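Local atomic coordinates of putative cytochrome P450 154A1 (Streptomyces coelicolor, PDB entry 1ODO), a protein that belongs to the cytochrome P450 family of haem-thiolate proteins and holds a haem together with 4-phenyl-1H-imidazole in a largely helical fold. Residues Glu119-Ala130 / Leu366-Phe375; Arg164-Phe175 / Met239-Thr247. One frame throughout, in Å; residues are numbered along the deposited sequence.

Contact 1. Residues Glu119-Ala130 / Leu366-Phe375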
loop_
_atom_site.group_PDB
_atom_site.type_symbol
_atom_site.label_atom_id
_atom_site.label_comp_id
_atom_site.label_asym_id
_atom_site.label_seq_id
_atom_site.Cartn_x
_atom_site.Cartn_y
_atom_site.Cartn_z
ATOM N N GLU A 119 -5.573 -13.142 14.974
ATOM C CA GLU A 119 -6.894 -13.038 15.578
ATOM C C GLU A 119 -6.762 -12.518 17.006
ATOM O O GLU A 119 -7.559 -11.693 17.449
ATOM C CB GLU A 119 -7.600 -14.399 15.594
ATOM C CG GLU A 119 -7.944 -14.938 14.220
ATOM C CD GLU A 119 -8.996 -16.033 14.269
ATOM O OE1 GLU A 119 -10.122 -15.749 14.734
ATOM O OE2 GLU A 119 -8.699 -17.171 13.844
ATOM N N ALA A 120 -5.751 -13.008 17.720
ATOM C CA ALA A 120 -5.512 -12.593 19.098
ATOM C C ALA A 120 -5.225 -11.096 19.147
ATOM O O ALA A 120 -5.744 -10.384 20.007
ATOM C CB ALA A 120 -4.341 -13.381 19.689
ATOM N N MET A 121 -4.393 -10.622 18.224
ATOM C CA MET A 121 -4.050 -9.203 18.171
ATOM C C MET A 121 -5.304 -8.377 17.905
ATOM O O MET A 121 -5.515 -7.326 18.517
ATOM C CB MET A 121 -3.026 -8.943 17.063
ATOM C CG MET A 121 -1.655 -9.530 17.334
ATOM S SD MET A 121 -0.579 -9.404 15.886
ATOM C CE MET A 121 0.432 -10.870 16.066
ATOM N N VAL A 122 -6.133 -8.853 16.980
ATOM C CA VAL A 122 -7.364 -8.153 16.642
ATOM C C VAL A 122 -8.300 -8.099 17.852
ATOM O O VAL A 122 -8.852 -7.048 18.176
ATOM C CB VAL A 122 -8.097 -8.842 15.466
ATOM C CG1 VAL A 122 -9.471 -8.221 15.275
ATOM C CG2 VAL A 122 -7.275 -8.684 14.176
ATOM N N THR A 123 -8.470 -9.233 18.522
ATOM C CA THR A 123 -9.343 -9.286 19.690
ATOM C C THR A 123 -8.842 -8.338 20.776
ATOM O O THR A 123 -9.633 -7.653 21.420
ATOM C CB THR A 123 -9.421 -10.717 20.259
ATOM O OG1 THR A 123 -9.843 -11.612 19.226
ATOM C CG2 THR A 123 -10.418 -10.782 21.411
ATOM N N GLY A 124 -7.526 -8.295 20.967
ATOM C CA GLY A 124 -6.956 -7.421 21.975
ATOM C C GLY A 124 -7.272 -5.960 21.714
ATOM O O GLY A 124 -7.657 -5.221 22.623
ATOM N N LEU A 125 -7.106 -5.534 20.467
ATOM C CA LEU A 125 -7.380 -4.153 20.101
ATOM C C LEU A 125 -8.871 -3.835 20.189
ATOM O O LEU A 125 -9.256 -2.729 20.567
ATOM C CB LEU A 125 -6.859 -3.875 18.690
ATOM C CG LEU A 125 -5.331 -3.808 18.582
ATOM C CD1 LEU A 125 -4.917 -3.776 17.116
ATOM C CD2 LEU A 125 -4.817 -2.571 19.319
ATOM N N VAL A 126 -9.715 -4.799 19.838
ATOM C CA VAL A 126 -11.151 -4.567 19.902
ATOM C C VAL A 126 -11.593 -4.539 21.366
ATOM O O VAL A 126 -12.442 -3.732 21.742
ATOM C CB VAL A 126 -11.933 -5.641 19.111
ATOM C CG1 VAL A 126 -13.436 -5.430 19.278
ATOM C CG2 VAL A 126 -11.561 -5.551 17.636
ATOM N N ASP A 127 -11.008 -5.404 22.195
ATOM C CA ASP A 127 -11.364 -5.437 23.612
ATOM C C ASP A 127 -11.063 -4.070 24.218
ATOM O O ASP A 127 -11.844 -3.543 25.012
ATOM C CB ASP A 127 -10.553 -6.492 24.371
ATOM C CG ASP A 127 -11.008 -7.904 24.083
ATOM O OD1 ASP A 127 -12.181 -8.092 23.703
ATOM O OD2 ASP A 127 -10.191 -8.830 24.256
ATOM N N ARG A 128 -9.918 -3.503 23.841
ATOM C CA ARG A 128 -9.506 -2.196 24.340
ATOM C C ARG A 128 -10.543 -1.140 23.995
ATOM O O ARG A 128 -10.842 -0.263 24.803
ATOM C CB ARG A 128 -8.158 -1.796 23.743
ATOM C CG ARG A 128 -6.957 -2.451 24.398
ATOM C CD ARG A 128 -5.708 -2.185 23.575
ATOM N NE ARG A 128 -5.700 -0.829 23.029
ATOM C CZ ARG A 128 -4.766 -0.360 22.207
ATOM N NH1 ARG A 128 -3.759 -1.138 21.832
ATOM N NH2 ARG A 128 -4.841 0.886 21.754
ATOM N N LEU A 129 -11.081 -1.221 22.784
ATOM C CA LEU A 129 -12.088 -0.269 22.336
ATOM C C LEU A 129 -13.297 -0.354 23.258
ATOM O O LEU A 129 -13.905 0.657 23.599
ATOM C CB LEU A 129 -12.529 -0.591 20.906
ATOM C CG LEU A 129 -11.515 -0.386 19.780
ATOM C CD1 LEU A 129 -12.093 -0.903 18.469
ATOM C CD2 LEU A 129 -11.169 1.087 19.666
ATOM N N ALA A 130 -13.634 -1.577 23.650
ATOM C CA ALA A 130 -14.771 -1.827 24.530
ATOM C C ALA A 130 -14.607 -1.222 25.920
ATOM O O ALA A 130 -15.589 -1.048 26.640
ATOM C CB ALA A 130 -15.013 -3.326 24.644
ATOM N N LEU A 366 -10.344 -10.077 9.243
ATOM C CA LEU A 366 -10.449 -10.380 10.669
ATOM C C LEU A 366 -10.858 -9.142 11.466
ATOM O O LEU A 366 -11.715 -9.213 12.354
ATOM C CB LEU A 366 -9.115 -10.910 11.204
ATOM C CG LEU A 366 -8.775 -12.365 10.866
ATOM C CD1 LEU A 366 -7.406 -12.706 11.421
ATOM C CD2 LEU A 366 -9.834 -13.291 11.463
ATOM N N ALA A 367 -10.245 -8.005 11.147
ATOM C CA ALA A 367 -10.558 -6.764 11.840
ATOM C C ALA A 367 -12.034 -6.413 11.670
ATOM O O ALA A 367 -12.714 -6.080 12.639
ATOM C CB ALA A 367 -9.679 -5.633 11.314
ATOM N N LEU A 368 -12.537 -6.502 10.442
ATOM C CA LEU A 368 -13.940 -6.183 10.186
ATOM C C LEU A 368 -14.889 -7.075 10.973
ATOM O O LEU A 368 -15.809 -6.586 11.625
ATOM C CB LEU A 368 -14.262 -6.308 8.697
ATOM C CG LEU A 368 -13.606 -5.289 7.763
ATOM C CD1 LEU A 368 -14.031 -5.580 6.330
ATOM C CD2 LEU A 368 -14.011 -3.876 8.166
ATOM N N GLU A 369 -14.657 -8.381 10.902
ATOM C CA GLU A 369 -15.485 -9.357 11.600
ATOM C C GLU A 369 -15.550 -9.084 13.095
ATOM O O GLU A 369 -16.632 -9.056 13.685
ATOM C CB GLU A 369 -14.944 -10.768 11.354
ATOM C CG GLU A 369 -15.683 -11.858 12.110
ATOM C CD GLU A 369 -15.208 -13.248 11.742
ATOM O OE1 GLU A 369 -13.988 -13.505 11.812
ATOM O OE2 GLU A 369 -16.060 -14.088 11.387
ATOM N N SER A 370 -14.388 -8.870 13.701
ATOM C CA SER A 370 -14.304 -8.600 15.131
ATOM C C SER A 370 -14.951 -7.272 15.518
ATOM O O SER A 370 -15.728 -7.207 16.469
ATOM C CB SER A 370 -12.835 -8.614 15.568
ATOM O OG SER A 370 -12.703 -8.380 16.961
ATOM N N LEU A 371 -14.638 -6.218 14.770
ATOM C CA LEU A 371 -15.183 -4.893 15.035
ATOM C C LEU A 371 -16.708 -4.821 14.969
ATOM O O LEU A 371 -17.361 -4.398 15.928
ATOM C CB LEU A 371 -14.589 -3.881 14.053
ATOM C CG LEU A 371 -15.062 -2.434 14.217
ATOM C CD1 LEU A 371 -14.578 -1.888 15.552
ATOM C CD2 LEU A 371 -14.525 -1.585 13.075
ATOM N N PHE A 372 -17.282 -5.223 13.842
ATOM C CA PHE A 372 -18.734 -5.180 13.707
ATOM C C PHE A 372 -19.425 -6.266 14.519
ATOM O O PHE A 372 -20.619 -6.177 14.804
ATOM C CB PHE A 372 -19.139 -5.266 12.233
ATOM C CG PHE A 372 -18.866 -4.006 11.471
ATOM C CD1 PHE A 372 -17.630 -3.794 10.864
ATOM C CD2 PHE A 372 -19.824 -2.999 11.412
ATOM C CE1 PHE A 372 -17.351 -2.587 10.210
ATOM C CE2 PHE A 372 -19.558 -1.793 10.763
ATOM C CZ PHE A 372 -18.318 -1.586 10.161
ATOM N N GLY A 373 -18.669 -7.290 14.898
ATOM C CA GLY A 373 -19.242 -8.365 15.682
ATOM C C GLY A 373 -19.411 -7.893 17.118
ATOM O O GLY A 373 -20.394 -8.226 17.783
ATOM N N ARG A 374 -18.454 -7.097 17.588
ATOM C CA ARG A 374 -18.482 -6.571 18.949
ATOM C C ARG A 374 -19.368 -5.334 19.077
ATOM O O ARG A 374 -20.045 -5.151 20.089
ATOM C CB ARG A 374 -17.064 -6.215 19.408
ATOM C CG ARG A 374 -16.940 -5.971 20.907
ATOM C CD ARG A 374 -17.019 -7.288 21.665
ATOM N NE ARG A 374 -15.874 -8.142 21.354
ATOM C CZ ARG A 374 -14.664 -7.998 21.887
ATOM N NH1 ARG A 374 -14.433 -7.037 22.773
ATOM N NH2 ARG A 374 -13.677 -8.805 21.521
ATOM N N PHE A 375 -19.355 -4.481 18.058
ATOM C CA PHE A 375 -20.163 -3.266 18.082
ATOM C C PHE A 375 -21.116 -3.198 16.893
ATOM O O PHE A 375 -20.842 -2.518 15.905
ATOM C CB PHE A 375 -19.265 -2.024 18.076
ATOM C CG PHE A 375 -18.170 -2.060 19.104
ATOM C CD1 PHE A 375 -16.879 -2.435 18.749
ATOM C CD2 PHE A 375 -18.433 -1.729 20.429
ATOM C CE1 PHE A 375 -15.860 -2.479 19.702
ATOM C CE2 PHE A 375 -17.426 -1.770 21.389
ATOM C CZ PHE A 375 -16.135 -2.146 21.024
#
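The guanidinium of Arg374 has Val126 CG1 over one face, 3.8 Å above the plane and centred on it, while Thr123 CG2 and the carboxylate of Asp127 meet its edge. The Phe375 ring carries Arg374 CG on one face and the backbone N of Ala130 at its edge. Both flat groups belong to a helix-helix packing in the cytochrome P450 fold: segments 119-130 and 366-374, of helices 108-131 and 357-374, cross at -34° with axes 9.6 Å apart at closest approach. Arg374 fits knob-into-hole among Thr123, Val126, Asp127 and Ala130. Its chain bends at both chi2 (74°) and chi3 (65°), which folds the aliphatic part over Val126 and brings the end round to Asp127. There NH1 and NH2 grip a single oxygen, Asp127 OD1, in an end-on salt bridge; NH1 takes the anti lone pair, whereas NH2 arrives from above the carboxylate plane. Beside the salt bridge the contact is apolar. Leu129 CB lies 3.9 Å from Phe375 CZ, and Leu129 CD1 meets Leu371 CD1 where the two side chains cross at about a right angle. Leu371 also reaches helices 140-145 and 247-260, and the Phe375 ring meets that of His406. Toward the start of both segments, Leu366 CD1 lies 3.6 Å from Glu119 CG. Between these ends Val122 CG1 presses to 3.4 Å from Ser370 CB, closer than usual for two carbons.

Contact 2. Residues Arg164-Phe175 / Met239-Thr247. With HEM (protoporphyrin IX containing Fe), chain B; PIM (4-phenyl-1H-imidazole), chain C.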
loop_
_atom_site.group_PDB
_atom_site.type_symbol
_atom_site.label_atom_id
_atom_site.label_comp_id
_atom_site.label_asym_id
_atom_site.label_seq_id
_atom_site.Cartn_x
_atom_site.Cartn_y
_atom_site.Cartn_z
ATOM N N ARG A 164 9.305 -0.210 18.131
ATOM C CA ARG A 164 8.162 -0.097 17.228
ATOM C C ARG A 164 7.610 1.306 16.975
ATOM O O ARG A 164 7.277 1.646 15.837
ATOM C CB ARG A 164 7.042 -1.026 17.707
ATOM C CG ARG A 164 7.455 -2.495 17.677
ATOM C CD ARG A 164 6.315 -3.440 18.009
ATOM N NE ARG A 164 6.764 -4.826 17.912
ATOM C CZ ARG A 164 5.975 -5.889 18.034
ATOM N NH1 ARG A 164 4.676 -5.738 18.259
ATOM N NH2 ARG A 164 6.489 -7.107 17.934
ATOM N N ASP A 165 7.513 2.124 18.016
ATOM C CA ASP A 165 6.991 3.475 17.836
ATOM C C ASP A 165 7.876 4.342 16.946
ATOM O O ASP A 165 7.379 5.173 16.185
ATOM C CB ASP A 165 6.802 4.169 19.190
ATOM C CG ASP A 165 5.645 3.596 19.985
ATOM O OD1 ASP A 165 4.549 3.427 19.406
ATOM O OD2 ASP A 165 5.827 3.321 21.192
ATOM N N GLY A 166 9.184 4.138 17.044
ATOM C CA GLY A 166 10.131 4.905 16.254
ATOM C C GLY A 166 9.952 4.939 14.745
ATOM O O GLY A 166 10.367 5.899 14.100
ATOM N N PHE A 167 9.340 3.907 14.172
ATOM C CA PHE A 167 9.138 3.870 12.726
ATOM C C PHE A 167 7.891 4.607 12.243
ATOM O O PHE A 167 7.833 5.041 11.099
ATOM C CB PHE A 167 9.060 2.418 12.235
ATOM C CG PHE A 167 10.345 1.652 12.383
ATOM C CD1 PHE A 167 10.541 0.796 13.460
ATOM C CD2 PHE A 167 11.367 1.808 11.453
ATOM C CE1 PHE A 167 11.744 0.102 13.612
ATOM C CE2 PHE A 167 12.578 1.120 11.596
ATOM C CZ PHE A 167 12.764 0.267 12.678
ATOM N N ARG A 168 6.903 4.748 13.119
ATOM C CA ARG A 168 5.650 5.417 12.778
ATOM C C ARG A 168 5.692 6.727 11.991
ATOM O O ARG A 168 5.180 6.796 10.869
ATOM C CB ARG A 168 4.817 5.601 14.047
ATOM C CG ARG A 168 4.424 4.280 14.688
ATOM C CD ARG A 168 3.777 4.483 16.039
ATOM N NE ARG A 168 2.538 5.247 15.951
ATOM C CZ ARG A 168 1.840 5.645 17.010
ATOM N NH1 ARG A 168 2.268 5.353 18.233
ATOM N NH2 ARG A 168 0.711 6.325 16.852
ATOM N N ALA A 169 6.283 7.768 12.568
ATOM C CA ALA A 169 6.357 9.057 11.883
ATOM C C ALA A 169 7.210 9.016 10.620
ATOM O O ALA A 169 6.956 9.751 9.661
ATOM C CB ALA A 169 6.897 10.124 12.836
ATOM N N LEU A 170 8.220 8.154 10.623
ATOM C CA LEU A 170 9.115 8.024 9.481
ATOM C C LEU A 170 8.473 7.321 8.289
ATOM O O LEU A 170 8.679 7.721 7.140
ATOM C CB LEU A 170 10.387 7.298 9.920
ATOM C CG LEU A 170 11.106 8.007 11.075
ATOM C CD1 LEU A 170 12.363 7.243 11.455
ATOM C CD2 LEU A 170 11.457 9.433 10.659
ATOM N N VAL A 171 7.702 6.272 8.548
ATOM C CA VAL A 171 7.057 5.566 7.449
ATOM C C VAL A 171 5.994 6.497 6.874
ATOM O O VAL A 171 5.735 6.494 5.669
ATOM C CB VAL A 171 6.425 4.246 7.919
ATOM C CG1 VAL A 171 5.612 3.624 6.786
ATOM C CG2 VAL A 171 7.521 3.290 8.346
ATOM N N ASP A 172 5.390 7.305 7.742
ATOM C CA ASP A 172 4.364 8.250 7.307
ATOM C C ASP A 172 5.036 9.210 6.323
ATOM O O ASP A 172 4.474 9.563 5.281
ATOM C CB ASP A 172 3.829 9.044 8.504
ATOM C CG ASP A 172 2.844 10.127 8.093
ATOM O OD1 ASP A 172 1.706 9.785 7.702
ATOM O OD2 ASP A 172 3.209 11.323 8.154
ATOM N N GLY A 173 6.251 9.627 6.666
ATOM C CA GLY A 173 6.987 10.541 5.809
ATOM C C GLY A 173 7.248 9.979 4.421
ATOM O O GLY A 173 7.268 10.722 3.441
ATOM N N VAL A 174 7.461 8.670 4.332
ATOM C CA VAL A 174 7.722 8.032 3.043
ATOM C C VAL A 174 6.560 8.244 2.073
ATOM O O VAL A 174 6.768 8.360 0.862
ATOM C CB VAL A 174 7.990 6.518 3.213
ATOM C CG1 VAL A 174 8.080 5.840 1.847
ATOM C CG2 VAL A 174 9.293 6.310 3.983
ATOM N N PHE A 175 5.342 8.303 2.606
ATOM C CA PHE A 175 4.161 8.505 1.771
ATOM C C PHE A 175 3.696 9.960 1.702
ATOM O O PHE A 175 2.742 10.277 0.992
ATOM C CB PHE A 175 3.004 7.624 2.251
ATOM C CG PHE A 175 3.205 6.162 1.971
ATOM C CD1 PHE A 175 4.042 5.394 2.774
ATOM C CD2 PHE A 175 2.579 5.557 0.886
ATOM C CE1 PHE A 175 4.251 4.042 2.502
ATOM C CE2 PHE A 175 2.782 4.208 0.604
ATOM C CZ PHE A 175 3.621 3.449 1.415
ATOM N N MET A 239 9.908 -3.872 3.836
ATOM C CA MET A 239 9.023 -4.687 4.660
ATOM C C MET A 239 8.413 -3.938 5.837
ATOM O O MET A 239 7.229 -4.097 6.129
ATOM C CB MET A 239 9.764 -5.930 5.153
ATOM C CG MET A 239 10.388 -6.752 4.026
ATOM S SD MET A 239 9.208 -7.175 2.719
ATOM C CE MET A 239 8.042 -8.110 3.668
ATOM N N ILE A 240 9.214 -3.127 6.520
ATOM C CA ILE A 240 8.703 -2.373 7.656
ATOM C C ILE A 240 7.723 -1.299 7.187
ATOM O O ILE A 240 6.660 -1.124 7.780
ATOM C CB ILE A 240 9.857 -1.723 8.453
ATOM C CG1 ILE A 240 10.660 -2.820 9.158
ATOM C CG2 ILE A 240 9.307 -0.711 9.459
ATOM C CD1 ILE A 240 11.895 -2.331 9.862
ATOM N N SER A 241 8.067 -0.586 6.118
ATOM C CA SER A 241 7.185 0.459 5.607
ATOM C C SER A 241 5.860 -0.128 5.132
ATOM O O SER A 241 4.793 0.439 5.375
ATOM C CB SER A 241 7.849 1.204 4.449
ATOM O OG SER A 241 9.004 1.897 4.882
ATOM N N ALA A 242 5.928 -1.271 4.455
ATOM C CA ALA A 242 4.724 -1.921 3.952
ATOM C C ALA A 242 3.805 -2.361 5.087
ATOM O O ALA A 242 2.583 -2.325 4.957
ATOM C CB ALA A 242 5.106 -3.117 3.097
ATOM N N GLY A 243 4.392 -2.774 6.205
ATOM C CA GLY A 243 3.583 -3.209 7.328
ATOM C C GLY A 243 3.034 -2.084 8.189
ATOM O O GLY A 243 2.002 -2.244 8.838
ATOM N N TYR A 244 3.711 -0.940 8.192
ATOM C CA TYR A 244 3.276 0.206 8.991
ATOM C C TYR A 244 2.289 1.184 8.357
ATOM O O TYR A 244 1.610 1.930 9.067
ATOM C CB TYR A 244 4.486 1.026 9.431
ATOM C CG TYR A 244 5.130 0.596 10.726
ATOM C CD1 TYR A 244 5.791 -0.627 10.833
ATOM C CD2 TYR A 244 5.110 1.436 11.835
ATOM C CE1 TYR A 244 6.421 -0.998 12.016
ATOM C CE2 TYR A 244 5.730 1.075 13.018
ATOM C CZ TYR A 244 6.385 -0.138 13.105
ATOM O OH TYR A 244 7.010 -0.480 14.279
ATOM N N GLU A 245 2.210 1.124 7.033
ATOM C CA GLU A 245 1.324 1.964 6.248
ATOM C C GLU A 245 0.570 1.058 5.284
ATOM O O GLU A 245 0.751 -0.157 5.293
ATOM C CB GLU A 245 2.132 2.998 5.461
ATOM C CG GLU A 245 2.254 4.337 6.154
ATOM C CD GLU A 245 0.906 4.990 6.361
ATOM O OE1 GLU A 245 0.216 5.256 5.356
ATOM O OE2 GLU A 245 0.532 5.233 7.525
ATOM N N THR A 246 -0.282 1.660 4.465
ATOM C CA THR A 246 -1.070 0.930 3.478
ATOM C C THR A 246 -2.199 0.060 4.035
ATOM O O THR A 246 -3.365 0.353 3.773
ATOM C CB THR A 246 -0.158 0.082 2.578
ATOM O OG1 THR A 246 1.135 0.694 2.502
ATOM C CG2 THR A 246 -0.728 0.025 1.174
ATOM N N THR A 247 -1.901 -1.013 4.771
ATOM C CA THR A 247 -3.022 -1.806 5.283
ATOM C C THR A 247 -3.971 -0.934 6.109
ATOM O O THR A 247 -5.186 -1.143 6.105
ATOM C CB THR A 247 -2.557 -3.016 6.129
ATOM O OG1 THR A 247 -1.739 -3.877 5.325
ATOM C CG2 THR A 247 -3.761 -3.815 6.614
HETATM C CHA HEM B . 4.367 -4.392 -3.530
HETATM C CHB HEM B . 4.731 -6.157 0.936
HETATM C CHC HEM B . 0.290 -4.549 1.941
HETATM C CHD HEM B . -0.046 -2.774 -2.510
HETATM C C1A HEM B . 4.868 -5.031 -2.422
HETATM C C2A HEM B . 6.179 -5.663 -2.310
HETATM C C3A HEM B . 6.283 -6.150 -1.066
HETATM C C4A HEM B . 5.045 -5.847 -0.362
HETATM C CMA HEM B . 7.476 -6.897 -0.443
HETATM C CAA HEM B . 7.216 -5.724 -3.452
HETATM C CBA HEM B . 6.926 -6.909 -4.391
HETATM C CGA HEM B . 7.883 -7.062 -5.572
HETATM O O1A HEM B . 8.313 -5.971 -6.088
HETATM O O2A HEM B . 8.167 -8.197 -5.950
HETATM C C1B HEM B . 3.569 -5.872 1.603
HETATM C C2B HEM B . 3.311 -6.226 2.988
HETATM C C3B HEM B . 2.057 -5.776 3.279
HETATM C C4B HEM B . 1.536 -5.144 2.088
HETATM C CMB HEM B . 4.305 -6.968 3.905
HETATM C CAB HEM B . 1.275 -5.876 4.603
HETATM C CBB HEM B . 0.918 -7.312 5.023
HETATM C C1C HEM B . -0.193 -3.928 0.798
HETATM C C2C HEM B . -1.520 -3.300 0.700
HETATM C C3C HEM B . -1.615 -2.795 -0.551
HETATM C C4C HEM B . -0.371 -3.109 -1.224
HETATM C CMC HEM B . -2.545 -3.267 1.876
HETATM C CAC HEM B . -2.758 -2.011 -1.248
HETATM C CBC HEM B . -4.177 -2.573 -1.100
HETATM C C1D HEM B . 1.112 -3.045 -3.184
HETATM C C2D HEM B . 1.410 -2.651 -4.541
HETATM C C3D HEM B . 2.656 -3.097 -4.829
HETATM C C4D HEM B . 3.133 -3.785 -3.651
HETATM C CMD HEM B . 0.454 -1.853 -5.449
HETATM C CAD HEM B . 3.413 -2.876 -6.148
HETATM C CBD HEM B . 2.925 -3.627 -7.392
HETATM C CGD HEM B . 3.798 -3.177 -8.544
HETATM O O1D HEM B . 3.303 -2.457 -9.419
HETATM O O2D HEM B . 4.998 -3.535 -8.506
HETATM N NA HEM B . 4.202 -5.167 -1.227
HETATM N NB HEM B . 2.469 -5.203 1.075
HETATM N NC HEM B . 0.483 -3.803 -0.390
HETATM N ND HEM B . 2.187 -3.741 -2.637
HETATM FE FE HEM B . 2.328 -4.483 -0.814
HETATM N N1 PIM C . 3.643 -0.641 0.851
HETATM C C2 PIM C . 2.750 -1.694 0.727
HETATM N N3 PIM C . 3.214 -2.505 -0.083
HETATM C C4 PIM C . 4.382 -2.089 -0.539
HETATM C C5 PIM C . 4.675 -0.917 0.034
HETATM C C6 PIM C . 5.870 -0.017 -0.121
HETATM C C7 PIM C . 6.245 0.813 0.985
HETATM C C8 PIM C . 7.394 1.681 0.842
HETATM C C9 PIM C . 8.104 1.676 -0.383
HETATM C C10 PIM C . 7.725 0.847 -1.473
HETATM C C11 PIM C . 6.587 0.004 -1.301
#
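Tyr244 reaches across to helix 161-175 and donates its hydroxyl to the backbone carbonyl of Arg164, with OH 2.6 Å from O. The C=O...OH angle of 110°, with the donor tilted slightly from the carbonyl plane, shows that the hydroxyl comes from the side of the carbonyl. Phe167 CB sits over one face of the Tyr244 ring, 4.0 Å from its centroid, and Arg168 CG touches the ring edge. The Phe167 ring turns its own edge to the Tyr244 face, planes 62° apart, in an offset edge-to-face pair. Ile240 CG2 makes a CH-pi contact over a face of Phe167. One turn on from Phe167, Val171 spreads its methyls: CG1, anti to the backbone N, lies against Glu245 CG in the conformer modelled here, and CG2 faces Tyr244 CB.

The two segments cross nearly perpendicularly, at -89°, and the second belongs to the long central helix of the cytochrome P450 fold that passes over the haem, usually called helix I. Beyond Tyr244 the helical course breaks at Glu245, and Thr246 takes the N-cap position of the next helix. In its modelled conformer Thr246 CG2 comes to 3.4 Å from haem C3C. Phe175 CZ lies 3.7 Å from C7 of 4-phenyl-1H-imidazole, whose N3 binds the haem iron at 2.3 Å. In the next shell, Glu245 OE2 is hydrogen-bonded to Tyr146 OH, and Ser241 OG bonds to Leu237 O. Trp81 meets Phe175 edge-to-face, and its NE1 is hydrogen-bonded to Val174 O.

Going from the N terminus, helix 108-131 supplies the earlier half of contact 1, and helix 161-175 then supplies that of contact 2. Contact 2 closes first, when helix 229-244 and the residues after it return to 164-175 across a mostly helical span of 63 residues. Contact 1 closes later, with 366-375, after 235 residues, so the loop of contact 2 lies wholly within that of contact 1 and the two do not cross. The centre of contact 1, between helices 108-131 and 357-374, lies about 22 Å from the chain centre; that of contact 2, where helix 161-175 crosses helix 229-244 beside the haem, about 11 Å. Their nearest atoms, about 7 Å apart, do not touch.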